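Local coordinates for protein lovastatin nonaketide synthase, polyketide synthase component (Aspergillus terreus, PDB 7CPX) that assembles the nonaketide backbone of the cholesterol-lowering agent lovastatin from malonyl-CoA, as the iterative polyketide synthase of its pathway, at residues A1434-S1439 with T1790-E1795. The protein carries 2 engineered substitutions. Numbering follows the deposited sequence.
Sequences AHRYQS and TTWTQE
Arg1436 and Tyr1437, at the C-terminal end of the helix 1420-1436 that leads into strand 1440-1445 of the Rossmann-type methyltransferase sheet, meet the loop 1790-1795. That loop joins helix 1775-1784 to strand 1797-1801 of a second mixed sheet, so the contact is a worked example of how two alpha/beta units can be joined by a buried ion pair set beside an aromatic ring. The ion pair is the salt bridge between Arg1436 and Glu1795. NH1 and NH2 of Arg1436 approach end-on and share a single carboxylate oxygen, with NH1 to OE2 of Glu1795 at 2.8 Å and NH2 to the same OE2 at 2.9 Å. Both nitrogens meet OE2 from its anti side, and the guanidinium and carboxylate planes stand 55° apart, which distinguishes this fork from a coplanar two-oxygen pairing. The carbonyl O of Thr1793 also lies near the guanidinium edge, 3.1 Å from NH2 of Arg1436. The arginine chain, bent at chi2 and chi3 beyond a CG that stands anti to the backbone N (chi1 -175°), carries CD over the centre of the Tyr1437 ring before NH2 arrives above one face of the Trp1792 indole, 3.7 Å from NE1 of Trp1792 and offset toward the rim. Away from the two segments, His1782 stacks on Trp1792, while Arg1809 of strand 1804-1811 donates hydrogen bonds to the carbonyl oxygens of His1435 and Arg1436 at the helix end. The Tyr1437 ring takes the other part of the contact: its CE1 packs 3.7 Å from CA of Trp1792, and CD1 reaches the carbonyl O of Thr1791 at 3.5 Å. Also 3.5 Å from CD1 of Tyr1437, at the edge of the ring, lies OG1 of Thr1793, itself weakly hydrogen-bonded to that same Thr1791 carbonyl.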
loop_
_atom_site.group_PDB
_atom_site.type_symbol
_atom_site.label_atom_id
_atom_site.label_comp_id
_atom_site.label_asym_id
_atom_site.label_seq_id
_atom_site.Cartn_x
_atom_site.Cartn_y
_atom_site.Cartn_z
ATOM N N ALA A 1434 13.623 -44.907 -49.551
ATOM C CA ALA A 1434 13.693 -43.516 -49.123
ATOM C C ALA A 1434 15.109 -43.128 -48.727
ATOM O O ALA A 1434 15.498 -41.964 -48.873
ATOM C CB ALA A 1434 12.734 -43.276 -47.958
ATOM N N HIS A 1435 15.892 -44.078 -48.215
ATOM C CA HIS A 1435 17.298 -43.808 -47.959
ATOM C C HIS A 1435 18.037 -43.534 -49.258
ATOM O O HIS A 1435 18.711 -42.508 -49.397
ATOM C CB HIS A 1435 17.930 -44.988 -47.224
ATOM C CG HIS A 1435 19.425 -45.001 -47.281
ATOM N ND1 HIS A 1435 20.212 -44.432 -46.304
ATOM C CD2 HIS A 1435 20.277 -45.503 -48.205
ATOM C CE1 HIS A 1435 21.484 -44.590 -46.620
ATOM N NE2 HIS A 1435 21.551 -45.233 -47.770
ATOM N N ARG A 1436 17.908 -44.436 -50.233
ATOM C CA ARG A 1436 18.618 -44.244 -51.491
ATOM C C ARG A 1436 18.089 -43.026 -52.238
ATOM O O ARG A 1436 18.871 -42.201 -52.721
ATOM C CB ARG A 1436 18.508 -45.501 -52.349
ATOM C CG ARG A 1436 19.319 -45.427 -53.627
ATOM C CD ARG A 1436 18.486 -44.933 -54.790
ATOM N NE ARG A 1436 19.221 -44.028 -55.665
ATOM C CZ ARG A 1436 19.964 -44.410 -56.694
ATOM N NH1 ARG A 1436 20.127 -45.688 -56.995
ATOM N NH2 ARG A 1436 20.556 -43.486 -57.443
ATOM N N TYR A 1437 16.769 -42.896 -52.342
ATOM C CA TYR A 1437 16.130 -41.706 -52.896
ATOM C C TYR A 1437 15.558 -40.917 -51.729
ATOM O O TYR A 1437 14.581 -41.343 -51.106
ATOM C CB TYR A 1437 15.025 -42.061 -53.890
ATOM C CG TYR A 1437 15.396 -43.094 -54.928
ATOM C CD1 TYR A 1437 16.105 -42.744 -56.066
ATOM C CD2 TYR A 1437 15.010 -44.417 -54.778
ATOM C CE1 TYR A 1437 16.435 -43.688 -57.019
ATOM C CE2 TYR A 1437 15.335 -45.367 -55.724
ATOM C CZ TYR A 1437 16.045 -44.998 -56.844
ATOM O OH TYR A 1437 16.372 -45.943 -57.790
ATOM N N GLN A 1438 16.160 -39.774 -51.431
ATOM C CA GLN A 1438 15.684 -38.925 -50.352
ATOM C C GLN A 1438 14.727 -37.867 -50.890
ATOM O O GLN A 1438 14.658 -37.609 -52.094
ATOM C CB GLN A 1438 16.852 -38.250 -49.641
ATOM C CG GLN A 1438 17.811 -39.208 -48.966
ATOM C CD GLN A 1438 17.454 -39.473 -47.516
ATOM O OE1 GLN A 1438 18.094 -38.951 -46.604
ATOM N NE2 GLN A 1438 16.431 -40.289 -47.297
ATOM N N SER A 1439 13.989 -37.250 -49.971
ATOM C CA SER A 1439 13.037 -36.199 -50.320
ATOM C C SER A 1439 12.051 -36.688 -51.377
ATOM O O SER A 1439 11.676 -35.958 -52.296
ATOM C CB SER A 1439 13.766 -34.941 -50.796
ATOM O OG SER A 1439 14.504 -34.351 -49.742
ATOM N N THR A 1790 14.057 -36.347 -62.699
ATOM C CA THR A 1790 13.508 -37.669 -62.441
ATOM C C THR A 1790 13.975 -38.178 -61.081
ATOM O O THR A 1790 14.901 -37.635 -60.473
ATOM C CB THR A 1790 13.901 -38.650 -63.554
ATOM O OG1 THR A 1790 12.797 -39.517 -63.835
ATOM C CG2 THR A 1790 15.107 -39.492 -63.160
ATOM N N THR A 1791 13.314 -39.239 -60.611
ATOM C CA THR A 1791 13.580 -39.740 -59.264
ATOM C C THR A 1791 15.016 -40.221 -59.122
ATOM O O THR A 1791 15.672 -39.950 -58.108
ATOM C CB THR A 1791 12.619 -40.878 -58.920
ATOM O OG1 THR A 1791 12.952 -42.036 -59.694
ATOM C CG2 THR A 1791 11.187 -40.477 -59.208
ATOM N N TRP A 1792 15.520 -40.945 -60.119
ATOM C CA TRP A 1792 16.859 -41.508 -60.034
ATOM C C TRP A 1792 17.875 -40.422 -59.709
ATOM O O TRP A 1792 17.858 -39.335 -60.292
ATOM C CB TRP A 1792 17.229 -42.197 -61.347
ATOM C CG TRP A 1792 18.606 -42.768 -61.333
ATOM C CD1 TRP A 1792 18.961 -44.044 -61.013
ATOM C CD2 TRP A 1792 19.820 -42.078 -61.645
ATOM N NE1 TRP A 1792 20.322 -44.193 -61.109
ATOM C CE2 TRP A 1792 20.872 -43.000 -61.495
ATOM C CE3 TRP A 1792 20.119 -40.771 -62.037
ATOM C CZ2 TRP A 1792 22.199 -42.657 -61.723
ATOM C CZ3 TRP A 1792 21.439 -40.432 -62.263
ATOM C CH2 TRP A 1792 22.463 -41.371 -62.107
ATOM N N THR A 1793 18.765 -40.728 -58.770
ATOM C CA THR A 1793 19.723 -39.768 -58.251
ATOM C C THR A 1793 21.122 -40.073 -58.772
ATOM O O THR A 1793 21.394 -41.148 -59.310
ATOM C CB THR A 1793 19.722 -39.772 -56.720
ATOM O OG1 THR A 1793 18.403 -40.067 -56.245
ATOM C CG2 THR A 1793 20.144 -38.419 -56.192
ATOM N N GLN A 1794 22.019 -39.102 -58.585
ATOM C CA GLN A 1794 23.316 -39.153 -59.251
ATOM C C GLN A 1794 24.154 -40.332 -58.771
ATOM O O GLN A 1794 24.810 -40.999 -59.579
ATOM C CB GLN A 1794 24.069 -37.842 -59.027
ATOM C CG GLN A 1794 24.897 -37.395 -60.225
ATOM C CD GLN A 1794 24.051 -37.091 -61.451
ATOM O OE1 GLN A 1794 24.396 -37.482 -62.565
ATOM N NE2 GLN A 1794 22.941 -36.389 -61.250
ATOM N N GLU A 1795 24.123 -40.631 -57.474
ATOM C CA GLU A 1795 24.907 -41.514 -56.618
ATOM C C GLU A 1795 26.330 -40.979 -56.502
ATOM O O GLU A 1795 27.279 -41.622 -56.969
ATOM C CB GLU A 1795 24.922 -42.935 -57.182
ATOM C CG GLU A 1795 23.545 -43.505 -57.461
ATOM C CD GLU A 1795 23.599 -44.813 -58.225
ATOM O OE1 GLU A 1795 24.716 -45.261 -58.562
ATOM O OE2 GLU A 1795 22.525 -45.393 -58.490
#